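Local coordinates for protein probable starch synthase 4, chloroplastic/amyloplastic (Arabidopsis thaliana, PDB 6GNE) that belongs to the starch synthase family of two-domain GT-B proteins and binds adenosine-5'-diphosphate and glycans in pockets of its chain, at residues F96-H101 against F105-Q110; I49-D54 against S122-A127; D427-T432 against L455-N460; G410-A415 against M470-K475; N196-N199 against R203-D206. All blocks are in the same frame, centred on the assembly; numbering follows the deposited sequence.

In the fold
The five contacts fall in the two halves of a GT-B protein. Contacts 1 and 2 are neighbours in the first half, their centres about 7 Å apart, and share a sheet: a probable hydrogen bond of 2.8 Å runs from Lys52 N to Ile97 O. The side chain of Phe124 in contact 2 is about 12 Å from a bound glucopyranose. Contact 5, in the same half and partly buried, has the side chain of Arg203 about 4 Å from a bound glucopyranose. Contacts 3 and 4 belong to the other half, their centres about 12 Å apart, and meet where Leu455 CD1 packs 3.6 Å from Ile414 CD1. Between the centres of contacts 1 and 3 lie about 49 Å.

Contact 1 of 5, residues F96-H101 against F105-Q110; sequences FIEPQH and FFWRGQ
Phe105 brings the CE2-CZ side of its ring over one face of the His101 imidazole, with CE2 3.5 Å from His101 CG. The ring planes are 32° apart, an oblique aromatic pair with centroids 4.5 Å from each other. His101 reaches this place because its CG lies anti to its own backbone N (chi1 -179°), while its ND1 is engaged with the backbone N of Ser103 and fixes how the imidazole is turned. Farther back along the strand, Pro99 meets Phe106 at about a right angle: its CD is 3.7 Å from Phe106 CD2, at the edge of the phenyl ring. Proline suits this position because its rigid ring sets two apolar carbons, CG and CD, against that edge. Trp107 closes the outer side. Its six-membered ring passes the extended Glu98 side chain, whose OE2 lies 3.5 Å from Trp107 CH2 with carboxylate and ring planes 55° apart. No hydrogen bond joins 96-101 to 105-110. The loop therefore folds back on the end of strand 92-100 through apolar and ring contacts, with the carboxylate oxygen OE2 of Glu98 beside the indole; Glu98 OE1 and His101 ND1 are bonded to Trp85 and Ser103.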
# COMPACT_ATOMS: atom_id res chain seq x y z
N PHE A 96 0.96 -19.94 -4.22
CA PHE A 96 -0.34 -19.68 -3.61
C PHE A 96 -0.75 -20.87 -2.76
O PHE A 96 -0.80 -22.00 -3.25
CB PHE A 96 -1.41 -19.48 -4.68
CG PHE A 96 -1.09 -18.44 -5.72
CD1 PHE A 96 -0.42 -18.78 -6.87
CD2 PHE A 96 -1.52 -17.14 -5.56
CE1 PHE A 96 -0.15 -17.84 -7.83
CE2 PHE A 96 -1.26 -16.18 -6.52
CZ PHE A 96 -0.56 -16.53 -7.65
N ILE A 97 -1.05 -20.64 -1.49
CA ILE A 97 -1.43 -21.73 -0.59
C ILE A 97 -2.95 -21.83 -0.55
O ILE A 97 -3.63 -20.86 -0.23
CB ILE A 97 -0.84 -21.49 0.82
CG1 ILE A 97 0.69 -21.34 0.75
CG2 ILE A 97 -1.18 -22.63 1.76
CD1 ILE A 97 1.36 -21.23 2.12
N GLU A 98 -3.47 -23.00 -0.91
CA GLU A 98 -4.90 -23.31 -0.79
C GLU A 98 -5.17 -24.29 0.38
O GLU A 98 -5.00 -25.49 0.20
CB GLU A 98 -5.43 -23.88 -2.10
CG GLU A 98 -6.93 -23.90 -2.17
CD GLU A 98 -7.50 -24.46 -3.46
OE1 GLU A 98 -6.80 -25.04 -4.35
OE2 GLU A 98 -8.74 -24.33 -3.53
N PRO A 99 -5.57 -23.78 1.56
CA PRO A 99 -5.81 -24.71 2.67
C PRO A 99 -7.04 -25.58 2.50
O PRO A 99 -8.04 -25.17 1.91
CB PRO A 99 -5.97 -23.80 3.89
CG PRO A 99 -5.34 -22.50 3.48
CD PRO A 99 -5.66 -22.38 2.00
N GLN A 100 -6.93 -26.79 3.01
CA GLN A 100 -8.02 -27.77 3.02
C GLN A 100 -8.29 -27.93 4.52
O GLN A 100 -7.98 -28.96 5.13
CB GLN A 100 -7.58 -29.10 2.38
CG GLN A 100 -6.77 -29.04 1.08
CD GLN A 100 -7.59 -29.25 -0.16
OE1 GLN A 100 -7.54 -30.33 -0.77
NE2 GLN A 100 -8.36 -28.24 -0.54
N HIS A 101 -8.73 -26.85 5.13
CA HIS A 101 -9.15 -26.83 6.52
C HIS A 101 -10.64 -26.61 6.44
O HIS A 101 -11.08 -25.78 5.66
CB HIS A 101 -8.44 -25.67 7.24
CG HIS A 101 -8.77 -25.57 8.70
ND1 HIS A 101 -9.97 -25.08 9.15
CD2 HIS A 101 -8.04 -25.86 9.81
CE1 HIS A 101 -9.98 -25.08 10.47
NE2 HIS A 101 -8.82 -25.55 10.89
N PHE A 105 -10.63 -20.95 4.91
CA PHE A 105 -10.12 -19.65 5.27
C PHE A 105 -10.04 -18.68 4.11
O PHE A 105 -10.32 -17.50 4.29
CB PHE A 105 -8.74 -19.77 5.92
CG PHE A 105 -8.75 -20.49 7.25
CD1 PHE A 105 -9.58 -20.07 8.29
CD2 PHE A 105 -7.88 -21.55 7.48
CE1 PHE A 105 -9.58 -20.73 9.52
CE2 PHE A 105 -7.87 -22.21 8.70
CZ PHE A 105 -8.72 -21.79 9.73
N PHE A 106 -9.68 -19.15 2.93
CA PHE A 106 -9.54 -18.27 1.77
C PHE A 106 -10.55 -18.53 0.67
O PHE A 106 -10.27 -18.37 -0.52
CB PHE A 106 -8.09 -18.31 1.29
CG PHE A 106 -7.15 -17.91 2.37
CD1 PHE A 106 -7.13 -16.61 2.83
CD2 PHE A 106 -6.33 -18.85 2.99
CE1 PHE A 106 -6.30 -16.24 3.86
CE2 PHE A 106 -5.49 -18.48 4.03
CZ PHE A 106 -5.48 -17.18 4.47
N TRP A 107 -11.77 -18.84 1.10
CA TRP A 107 -12.89 -19.14 0.23
C TRP A 107 -14.11 -18.33 0.69
O TRP A 107 -15.22 -18.83 0.66
CB TRP A 107 -13.15 -20.63 0.37
CG TRP A 107 -13.04 -21.47 -0.86
CD1 TRP A 107 -13.55 -21.20 -2.12
CD2 TRP A 107 -12.48 -22.79 -0.93
NE1 TRP A 107 -13.28 -22.25 -2.97
CE2 TRP A 107 -12.64 -23.24 -2.26
CE3 TRP A 107 -11.86 -23.63 0.02
CZ2 TRP A 107 -12.18 -24.52 -2.68
CZ3 TRP A 107 -11.40 -24.89 -0.39
CH2 TRP A 107 -11.56 -25.32 -1.74
N ARG A 108 -13.89 -17.08 1.08
CA ARG A 108 -14.91 -16.23 1.72
C ARG A 108 -15.40 -15.08 0.84
O ARG A 108 -16.18 -14.24 1.29
CB ARG A 108 -14.33 -15.61 2.99
CG ARG A 108 -13.68 -16.58 3.97
CD ARG A 108 -14.68 -17.55 4.59
NE ARG A 108 -14.02 -18.35 5.62
CZ ARG A 108 -13.73 -17.96 6.87
NH1 ARG A 108 -14.04 -16.74 7.31
NH2 ARG A 108 -13.11 -18.80 7.70
N GLY A 109 -14.91 -14.98 -0.39
CA GLY A 109 -15.30 -13.91 -1.30
C GLY A 109 -14.61 -12.59 -1.05
O GLY A 109 -14.90 -11.62 -1.74
N GLN A 110 -13.68 -12.56 -0.11
CA GLN A 110 -13.08 -11.31 0.40
C GLN A 110 -11.63 -11.52 0.74
O GLN A 110 -11.25 -12.61 1.18
CB GLN A 110 -13.77 -10.87 1.71
CG GLN A 110 -15.17 -10.33 1.61
CD GLN A 110 -15.21 -8.85 1.80
OE1 GLN A 110 -15.41 -8.10 0.83
NE2 GLN A 110 -15.00 -8.41 3.05

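Contact 2 of 5, residues I49-D54 against S122-A127; sequences ILPKYD and SYFSRA
The strand residues 49-51 and the helix 122-127 run in roughly opposed directions, 144° between their N-to-C axes, and approach to 9.4 Å, with Pro51 and Phe124 nearest at their CA atoms. That gap is bridged by one large side chain. Phe124 points from the helix toward the strand, and a chi1 of 169°, with CG turned away from the backbone N, carries its ring to the strand's main chain. Pro51 CG sits over the centre of one ring face, 3.8 Å from the centroid and 7° off the normal, a well-formed CH-pi contact. Proline fits because its ring presents C-H bonds to the aromatic face without offering a polar group. Phe124 CE1 lies 3.4 Å from Leu50 C, and Ile49 O is at the edge near the ring plane, 3.6 Å from Phe124 CZ. The CG2 methyl of Ile49 adds an apolar touch at 4.1 Å from Phe124 CE1. All four residues are buried, and no hydrogen bond crosses between the segments. Phe106 also packs on both Pro51 and Phe124, while Ile97 of the adjacent parallel strand 92-100 packs on Ile49, placing helix 117-134 across a face of the sheet that holds strand 45-51.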
# COMPACT_ATOMS: atom_id res chain seq x y z
N ILE A 49 5.10 -15.71 -1.46
CA ILE A 49 4.13 -16.67 -0.97
C ILE A 49 2.87 -15.91 -0.56
O ILE A 49 2.95 -15.01 0.26
CB ILE A 49 4.68 -17.49 0.20
CG1 ILE A 49 5.92 -18.29 -0.25
CG2 ILE A 49 3.60 -18.42 0.77
CD1 ILE A 49 6.68 -18.98 0.87
N LEU A 50 1.73 -16.28 -1.18
CA LEU A 50 0.41 -15.69 -0.95
C LEU A 50 -0.60 -16.75 -0.60
O LEU A 50 -0.37 -17.92 -0.86
CB LEU A 50 -0.12 -15.01 -2.22
CG LEU A 50 0.69 -13.87 -2.80
CD1 LEU A 50 0.07 -13.39 -4.09
CD2 LEU A 50 0.80 -12.73 -1.81
N PRO A 51 -1.75 -16.36 -0.04
CA PRO A 51 -2.86 -17.27 -0.05
C PRO A 51 -3.46 -17.39 -1.45
O PRO A 51 -3.32 -16.49 -2.26
CB PRO A 51 -3.88 -16.61 0.89
CG PRO A 51 -3.11 -15.59 1.67
CD PRO A 51 -2.06 -15.13 0.69
N LYS A 52 -4.14 -18.49 -1.69
CA LYS A 52 -4.98 -18.63 -2.86
C LYS A 52 -6.38 -18.18 -2.45
O LYS A 52 -7.20 -18.98 -2.00
CB LYS A 52 -5.01 -20.07 -3.37
CG LYS A 52 -5.91 -20.27 -4.59
CD LYS A 52 -5.14 -20.55 -5.88
CE LYS A 52 -6.06 -21.01 -7.00
NZ LYS A 52 -7.19 -21.91 -6.56
N TYR A 53 -6.64 -16.89 -2.63
CA TYR A 53 -7.99 -16.37 -2.44
C TYR A 53 -8.87 -16.80 -3.61
O TYR A 53 -8.42 -16.90 -4.75
CB TYR A 53 -7.99 -14.86 -2.39
CG TYR A 53 -7.16 -14.23 -1.28
CD1 TYR A 53 -7.62 -14.18 0.04
CD2 TYR A 53 -5.94 -13.64 -1.57
CE1 TYR A 53 -6.87 -13.57 1.02
CE2 TYR A 53 -5.18 -13.03 -0.58
CZ TYR A 53 -5.64 -13.00 0.72
OH TYR A 53 -4.87 -12.38 1.68
N ASP A 54 -10.12 -17.09 -3.30
CA ASP A 54 -11.14 -17.29 -4.33
C ASP A 54 -11.38 -16.01 -5.16
O ASP A 54 -11.74 -16.08 -6.36
CB ASP A 54 -12.45 -17.78 -3.70
CG ASP A 54 -12.98 -16.84 -2.60
OD1 ASP A 54 -12.30 -15.87 -2.13
OD2 ASP A 54 -14.12 -17.09 -2.18
N SER A 122 -2.89 -16.22 10.79
CA SER A 122 -1.94 -17.01 11.58
C SER A 122 -1.79 -18.43 10.98
O SER A 122 -0.68 -18.97 10.96
CB SER A 122 -2.31 -17.06 13.07
OG SER A 122 -3.56 -17.69 13.27
N TYR A 123 -2.87 -19.03 10.50
CA TYR A 123 -2.76 -20.31 9.77
C TYR A 123 -1.84 -20.18 8.57
O TYR A 123 -0.89 -20.96 8.40
CB TYR A 123 -4.12 -20.83 9.29
CG TYR A 123 -4.04 -22.15 8.54
CD1 TYR A 123 -3.71 -22.19 7.16
CD2 TYR A 123 -4.28 -23.37 9.19
CE1 TYR A 123 -3.64 -23.40 6.49
CE2 TYR A 123 -4.21 -24.58 8.51
CZ TYR A 123 -3.89 -24.60 7.17
OH TYR A 123 -3.84 -25.81 6.50
N PHE A 124 -2.15 -19.19 7.74
CA PHE A 124 -1.38 -18.91 6.53
C PHE A 124 0.10 -18.75 6.83
O PHE A 124 0.95 -19.30 6.11
CB PHE A 124 -1.92 -17.66 5.83
CG PHE A 124 -1.02 -17.17 4.73
CD1 PHE A 124 -0.75 -17.98 3.63
CD2 PHE A 124 -0.42 -15.92 4.81
CE1 PHE A 124 0.09 -17.54 2.62
CE2 PHE A 124 0.42 -15.47 3.78
CZ PHE A 124 0.67 -16.29 2.68
N SER A 125 0.40 -17.98 7.88
CA SER A 125 1.79 -17.72 8.29
C SER A 125 2.50 -19.00 8.63
O SER A 125 3.64 -19.19 8.24
CB SER A 125 1.84 -16.77 9.50
OG SER A 125 1.36 -15.48 9.18
N ARG A 126 1.82 -19.89 9.36
CA ARG A 126 2.39 -21.19 9.71
C ARG A 126 2.62 -22.03 8.46
O ARG A 126 3.73 -22.48 8.22
CB ARG A 126 1.49 -21.96 10.68
CG ARG A 126 2.03 -23.31 11.13
CD ARG A 126 3.30 -23.11 11.94
NE ARG A 126 4.05 -24.36 12.17
CZ ARG A 126 3.99 -25.12 13.25
NH1 ARG A 126 3.15 -24.87 14.25
NH2 ARG A 126 4.77 -26.19 13.31
N ALA A 127 1.56 -22.21 7.67
CA ALA A 127 1.64 -22.97 6.43
C ALA A 127 2.72 -22.44 5.49
O ALA A 127 3.35 -23.24 4.80
CB ALA A 127 0.29 -23.00 5.73

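Contact 3 of 5, residues D427-T432 against L455-N460; sequences DIDDDT and LERAFN
Arg457 reaches out from helix 448-464 and places NH2 between the carboxylates of Asp427 and Asp429, with NH1 on Asp427. The tight part of the contact is this salt-bridge network. NH1 and NH2 approach Asp427 end-on and share one oxygen: OD2 lies 3.0 Å from NH1 and 3.1 Å from NH2, both bonds lying close to the guanidinium plane. A weak bond from NH2 also reaches Asp427 OD1. The NH2 bond to OD2 uses its syn lone pair, while NH1 arrives on the syn side but 24° out of the carboxylate plane. Of the guanidinium nitrogens, NH2 serves Asp429, meeting its OD2 on the anti side at 3.1 Å in a straighter bond (163°). Arginine suits the role because its planar, multi-donor head can serve two acids at once, and the bend of its chain at chi3 (-67°) turns that head toward them. Such a cluster would probably keep both acids ionised. Asp427 has further tasks: OD2 accepts from Thr442 N of strand 441-443, and OD1 from Asp429 N at 2.8 Å.

The looser side is the remainder of the loop. Asp430 and Thr432 make no contact with the helix; Asp430 OD1 instead receives Thr432 OG1 and N from the same face of its carboxylate plane, forming an Asx turn. Asp431 and Thr432 are exposed, and on the helix Glu456 and Asn460 are likewise exposed. The arrangement is an Asx turn at Asp427 overlapping the type I beta turn from Asp427 to Asp430, pinned by arginine to a helix of the second GT-B domain.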
# COMPACT_ATOMS: atom_id res chain seq x y z
N ASP A 427 5.27 22.12 -1.61
CA ASP A 427 4.57 23.31 -2.10
C ASP A 427 5.45 24.22 -2.97
O ASP A 427 6.53 24.64 -2.53
CB ASP A 427 4.02 24.10 -0.90
CG ASP A 427 2.95 25.08 -1.28
OD1 ASP A 427 3.27 26.22 -1.68
OD2 ASP A 427 1.75 24.72 -1.15
N ILE A 428 4.97 24.53 -4.17
CA ILE A 428 5.68 25.44 -5.10
C ILE A 428 5.77 26.91 -4.64
O ILE A 428 6.63 27.62 -5.13
CB ILE A 428 5.15 25.38 -6.55
CG1 ILE A 428 3.77 26.05 -6.68
CG2 ILE A 428 5.08 23.94 -7.03
CD1 ILE A 428 3.15 26.02 -8.07
N ASP A 429 4.90 27.33 -3.72
CA ASP A 429 4.96 28.68 -3.15
C ASP A 429 5.79 28.81 -1.84
O ASP A 429 5.93 29.90 -1.33
CB ASP A 429 3.55 29.27 -2.98
CG ASP A 429 2.79 29.44 -4.34
OD1 ASP A 429 3.39 29.73 -5.41
OD2 ASP A 429 1.53 29.28 -4.34
N ASP A 430 6.37 27.74 -1.31
CA ASP A 430 7.26 27.83 -0.11
C ASP A 430 8.74 28.04 -0.53
O ASP A 430 9.41 27.11 -1.01
CB ASP A 430 7.12 26.55 0.74
CG ASP A 430 7.89 26.60 2.07
OD1 ASP A 430 8.66 27.55 2.33
OD2 ASP A 430 7.73 25.64 2.86
N ASP A 431 9.24 29.25 -0.33
CA ASP A 431 10.62 29.61 -0.70
C ASP A 431 11.68 28.76 -0.02
O ASP A 431 12.71 28.49 -0.62
CB ASP A 431 10.92 31.09 -0.38
CG ASP A 431 10.03 32.07 -1.15
OD1 ASP A 431 9.12 31.62 -1.90
OD2 ASP A 431 10.22 33.30 -1.01
N THR A 432 11.43 28.33 1.23
CA THR A 432 12.40 27.52 2.00
C THR A 432 12.70 26.17 1.41
O THR A 432 13.74 25.60 1.73
CB THR A 432 11.99 27.27 3.49
OG1 THR A 432 10.87 26.38 3.55
CG2 THR A 432 11.68 28.59 4.20
N LEU A 455 -6.08 24.80 -2.31
CA LEU A 455 -6.90 24.64 -3.50
C LEU A 455 -7.00 25.96 -4.30
O LEU A 455 -6.84 25.95 -5.52
CB LEU A 455 -8.28 24.13 -3.12
CG LEU A 455 -9.14 23.64 -4.29
CD1 LEU A 455 -8.66 22.30 -4.80
CD2 LEU A 455 -10.60 23.49 -3.88
N GLU A 456 -7.23 27.07 -3.60
CA GLU A 456 -7.26 28.41 -4.20
C GLU A 456 -5.98 28.66 -5.00
O GLU A 456 -6.05 29.04 -6.17
CB GLU A 456 -7.44 29.47 -3.10
CG GLU A 456 -7.42 30.94 -3.54
CD GLU A 456 -7.37 31.95 -2.35
OE1 GLU A 456 -6.79 31.65 -1.28
OE2 GLU A 456 -7.89 33.09 -2.47
N ARG A 457 -4.82 28.41 -4.39
CA ARG A 457 -3.54 28.66 -5.07
C ARG A 457 -3.35 27.75 -6.25
O ARG A 457 -2.88 28.18 -7.27
CB ARG A 457 -2.35 28.58 -4.12
CG ARG A 457 -2.34 29.70 -3.09
CD ARG A 457 -1.17 29.65 -2.12
NE ARG A 457 -1.20 28.49 -1.22
CZ ARG A 457 -0.43 27.40 -1.33
NH1 ARG A 457 -0.59 26.42 -0.48
NH2 ARG A 457 0.52 27.28 -2.27
N ALA A 458 -3.77 26.51 -6.14
CA ALA A 458 -3.64 25.57 -7.23
C ALA A 458 -4.51 25.99 -8.42
O ALA A 458 -4.04 25.97 -9.56
CB ALA A 458 -4.00 24.17 -6.77
N PHE A 459 -5.74 26.41 -8.16
CA PHE A 459 -6.63 26.92 -9.22
C PHE A 459 -6.11 28.20 -9.86
O PHE A 459 -6.16 28.33 -11.07
CB PHE A 459 -8.07 27.14 -8.73
CG PHE A 459 -8.92 25.90 -8.80
CD1 PHE A 459 -8.49 24.71 -8.22
CD2 PHE A 459 -10.14 25.93 -9.44
CE1 PHE A 459 -9.26 23.58 -8.30
CE2 PHE A 459 -10.93 24.81 -9.51
CZ PHE A 459 -10.49 23.63 -8.93
N ASN A 460 -5.59 29.11 -9.05
CA ASN A 460 -4.90 30.33 -9.54
C ASN A 460 -3.73 30.00 -10.46
O ASN A 460 -3.67 30.51 -11.58
CB ASN A 460 -4.40 31.22 -8.37
CG ASN A 460 -5.53 32.03 -7.69
OD1 ASN A 460 -6.74 31.89 -8.00
ND2 ASN A 460 -5.13 32.88 -6.74

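Contact 4 of 5, residues G410-A415 against M470-K475; sequences GSIPIA and MRLVEK
Two successive bends, chi1 -57° and chi2 -54°, fold the Ile412 side chain so that its CD1 meets Leu472, which swings CG away from its backbone N (chi1 -179°), toward the strand. The two side chains cross at a slant, with Ile412 CD1 4.2 Å from Leu472 CG, and the same methyl stands 4.3 Å from Val473 CA. The ethyl arm of isoleucine, ending in CD1, and the branched leucine suit an apolar meeting that involves no polar partner. Val473 covers the other end of the segment: its CG1 is 3.7 Å from Gly410 O and its CG2 is similarly close, so both methyls lie against the carbonyl oxygen. Gly410 has no side chain, which lets its CA come within 5.2 Å of Val473 CA. With positive phi, which glycine adopts easily, it is the C-prime residue of a Schellman motif that ends helix 402-408, after which the chain turns into strand 412-416. No hydrogen bond crosses from 410-415 to 470-475. Helix 466-477 thus packs by its side against the start of a strand that lies between 389-392 and 441-443 in the parallel sheet, and Leu472 also touches Ile428 in the loop before strand 441-443.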
# COMPACT_ATOMS: atom_id res chain seq x y z
N GLY A 410 1.43 13.23 -14.55
CA GLY A 410 1.35 14.66 -14.73
C GLY A 410 0.27 15.41 -13.95
O GLY A 410 0.10 16.62 -14.19
N SER A 411 -0.45 14.72 -13.06
CA SER A 411 -1.50 15.36 -12.25
C SER A 411 -0.85 15.90 -10.98
O SER A 411 -0.15 15.16 -10.28
CB SER A 411 -2.62 14.35 -11.94
OG SER A 411 -3.73 14.93 -11.26
N ILE A 412 -1.08 17.17 -10.68
CA ILE A 412 -0.37 17.88 -9.60
C ILE A 412 -1.06 17.74 -8.26
O ILE A 412 -2.23 18.05 -8.15
CB ILE A 412 -0.23 19.36 -9.92
CG1 ILE A 412 0.51 19.53 -11.27
CG2 ILE A 412 0.50 20.09 -8.81
CD1 ILE A 412 1.86 18.81 -11.36
N PRO A 413 -0.35 17.25 -7.23
CA PRO A 413 -1.00 16.88 -6.00
C PRO A 413 -1.29 18.04 -5.08
O PRO A 413 -0.55 19.03 -5.05
CB PRO A 413 -0.01 15.91 -5.33
CG PRO A 413 1.30 16.32 -5.84
CD PRO A 413 1.05 16.78 -7.24
N ILE A 414 -2.35 17.88 -4.32
CA ILE A 414 -2.70 18.75 -3.22
C ILE A 414 -2.83 17.83 -2.01
O ILE A 414 -3.73 16.99 -1.96
CB ILE A 414 -4.04 19.49 -3.46
CG1 ILE A 414 -4.02 20.24 -4.81
CG2 ILE A 414 -4.39 20.38 -2.25
CD1 ILE A 414 -5.32 20.90 -5.16
N ALA A 415 -1.94 18.03 -1.03
CA ALA A 415 -1.72 17.06 0.02
C ALA A 415 -1.58 17.71 1.37
O ALA A 415 -1.00 18.79 1.49
CB ALA A 415 -0.46 16.26 -0.29
N MET A 470 2.40 24.32 -17.49
CA MET A 470 2.87 23.22 -18.34
C MET A 470 4.31 22.80 -17.97
O MET A 470 4.65 21.61 -18.05
CB MET A 470 2.77 23.63 -19.82
CG MET A 470 2.49 22.51 -20.79
SD MET A 470 2.38 23.20 -22.45
CE MET A 470 3.04 21.80 -23.42
N ARG A 471 5.12 23.76 -17.54
CA ARG A 471 6.45 23.46 -17.04
C ARG A 471 6.42 22.68 -15.75
O ARG A 471 7.26 21.81 -15.55
CB ARG A 471 7.26 24.74 -16.82
CG ARG A 471 7.96 25.26 -18.04
CD ARG A 471 8.95 26.33 -17.64
NE ARG A 471 8.92 27.43 -18.60
CZ ARG A 471 9.82 28.42 -18.64
NH1 ARG A 471 10.83 28.46 -17.75
NH2 ARG A 471 9.71 29.35 -19.60
N LEU A 472 5.48 23.02 -14.88
CA LEU A 472 5.30 22.33 -13.62
C LEU A 472 4.92 20.86 -13.88
O LEU A 472 5.48 19.95 -13.22
CB LEU A 472 4.25 23.03 -12.74
CG LEU A 472 3.99 22.39 -11.38
CD1 LEU A 472 5.25 22.27 -10.52
CD2 LEU A 472 2.95 23.22 -10.64
N VAL A 473 4.01 20.63 -14.85
CA VAL A 473 3.62 19.28 -15.27
C VAL A 473 4.84 18.52 -15.80
O VAL A 473 5.11 17.39 -15.35
CB VAL A 473 2.51 19.30 -16.35
CG1 VAL A 473 2.24 17.91 -16.88
CG2 VAL A 473 1.21 19.86 -15.80
N GLU A 474 5.57 19.12 -16.74
CA GLU A 474 6.80 18.52 -17.29
C GLU A 474 7.82 18.11 -16.21
O GLU A 474 8.39 17.00 -16.22
CB GLU A 474 7.45 19.47 -18.28
CG GLU A 474 6.65 19.51 -19.57
CD GLU A 474 6.95 20.66 -20.49
OE1 GLU A 474 6.47 20.61 -21.65
OE2 GLU A 474 7.66 21.59 -20.04
N LYS A 475 8.01 19.02 -15.27
CA LYS A 475 9.00 18.82 -14.23
C LYS A 475 8.65 17.65 -13.33
O LYS A 475 9.50 16.83 -13.00
CB LYS A 475 9.13 20.10 -13.40
CG LYS A 475 10.11 20.01 -12.26
CD LYS A 475 10.07 21.28 -11.46
CE LYS A 475 10.62 21.05 -10.07
NZ LYS A 475 10.22 22.22 -9.26

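Contact 5 of 5, residues N196-N199 against R203-D206; sequences NQLN and RMQD
Gln197, the first residue of 196-199 to touch the loop beyond, meets Arg203 through both its backbone and its side chain. Its carbonyl oxygen stands over the centre of one guanidinium face, 3.8 Å above the plane, so it does not occupy an N-H position. The Gln197 chain, bent at chi2 (-59°), runs alongside Arg203 in the same direction, and its NE2 lies 3.5 Å from Arg203 NH1, with amide and guanidinium planes 83° apart; as modelled these are two donors side by side, with no hydrogen bond between them. Leu198 follows and supplies both a backbone bond and apolar contact. Its carbonyl accepts from Met204 N at 2.8 Å, the firm hydrogen bond of the contact. Its side chain supplies the apolar counterpart, CD2 lying 3.9 Å from Arg203 CG and 4.0 Å from Met204 SD. The unbranched methionine runs beside the leucine in the same direction, and its soft sulfur suits such a buried neighbour. Asn199 is where the chain leaves helical geometry. Its OD1 faces Gln205, with a weak bond from NE2 at 3.4 Å across amide planes nearly perpendicular; Gln205 NE2 has another weak link to Gly210 O. Amides that can donate and accept suit this partly exposed end. Leu198 and Arg203 both pack on Phe222, which with Trp157, Asp158, Ile221 and Asn224 lines a glycan pocket, and the Arg203 side chain is about 4 Å from a bound glucopyranose. The arrangement is a short helix whose exit loop folds back against it, beside a glycan site of the first GT-B domain.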
# COMPACT_ATOMS: atom_id res chain seq x y z
N ASN A 196 2.29 -18.95 27.11
CA ASN A 196 2.96 -18.55 28.37
C ASN A 196 4.30 -17.86 28.14
O ASN A 196 4.58 -16.85 28.80
CB ASN A 196 3.19 -19.76 29.32
CG ASN A 196 1.90 -20.42 29.75
OD1 ASN A 196 0.88 -19.76 29.89
ND2 ASN A 196 1.94 -21.73 29.96
N GLN A 197 5.12 -18.40 27.23
CA GLN A 197 6.41 -17.78 26.88
C GLN A 197 6.25 -16.42 26.22
O GLN A 197 6.99 -15.49 26.55
CB GLN A 197 7.26 -18.70 25.95
CG GLN A 197 7.93 -19.89 26.66
CD GLN A 197 8.89 -19.46 27.79
OE1 GLN A 197 8.59 -19.63 28.97
NE2 GLN A 197 10.02 -18.88 27.43
N LEU A 198 5.29 -16.32 25.31
CA LEU A 198 5.12 -15.13 24.48
C LEU A 198 4.18 -14.06 25.05
O LEU A 198 4.31 -12.88 24.68
CB LEU A 198 4.72 -15.53 23.05
CG LEU A 198 5.84 -16.21 22.25
CD1 LEU A 198 5.28 -16.92 21.05
CD2 LEU A 198 6.89 -15.21 21.81
N ASN A 199 3.25 -14.44 25.93
CA ASN A 199 2.38 -13.45 26.59
C ASN A 199 3.11 -12.88 27.83
O ASN A 199 2.69 -13.09 28.95
CB ASN A 199 1.02 -14.07 26.95
CG ASN A 199 -0.00 -13.04 27.39
OD1 ASN A 199 0.26 -11.86 27.40
ND2 ASN A 199 -1.17 -13.50 27.78
N ARG A 203 7.80 -9.45 25.49
CA ARG A 203 7.51 -10.19 24.24
C ARG A 203 6.24 -9.67 23.53
O ARG A 203 6.26 -8.55 23.02
CB ARG A 203 7.44 -11.71 24.52
CG ARG A 203 8.63 -12.53 24.07
CD ARG A 203 9.87 -12.45 24.95
NE ARG A 203 10.40 -13.81 25.25
CZ ARG A 203 10.59 -14.36 26.46
NH1 ARG A 203 11.03 -15.61 26.55
NH2 ARG A 203 10.37 -13.69 27.60
N MET A 204 5.13 -10.41 23.52
CA MET A 204 4.00 -10.10 22.64
C MET A 204 2.73 -9.63 23.36
O MET A 204 1.72 -9.40 22.71
CB MET A 204 3.65 -11.32 21.79
CG MET A 204 4.69 -11.74 20.80
SD MET A 204 4.09 -13.15 19.81
CE MET A 204 2.69 -12.38 18.97
N GLN A 205 2.75 -9.51 24.69
CA GLN A 205 1.61 -8.97 25.43
C GLN A 205 1.30 -7.56 24.93
O GLN A 205 2.22 -6.75 24.83
CB GLN A 205 1.91 -8.90 26.93
CG GLN A 205 0.75 -8.44 27.80
CD GLN A 205 1.04 -8.58 29.28
OE1 GLN A 205 1.79 -7.78 29.88
NE2 GLN A 205 0.46 -9.61 29.90
N ASP A 206 0.04 -7.24 24.65
CA ASP A 206 -0.34 -5.90 24.23
C ASP A 206 0.16 -4.83 25.25
O ASP A 206 0.58 -5.13 26.38
CB ASP A 206 -1.85 -5.81 23.88
CG ASP A 206 -2.18 -4.52 23.12
OD1 ASP A 206 -1.40 -4.12 22.24
OD2 ASP A 206 -3.17 -3.86 23.49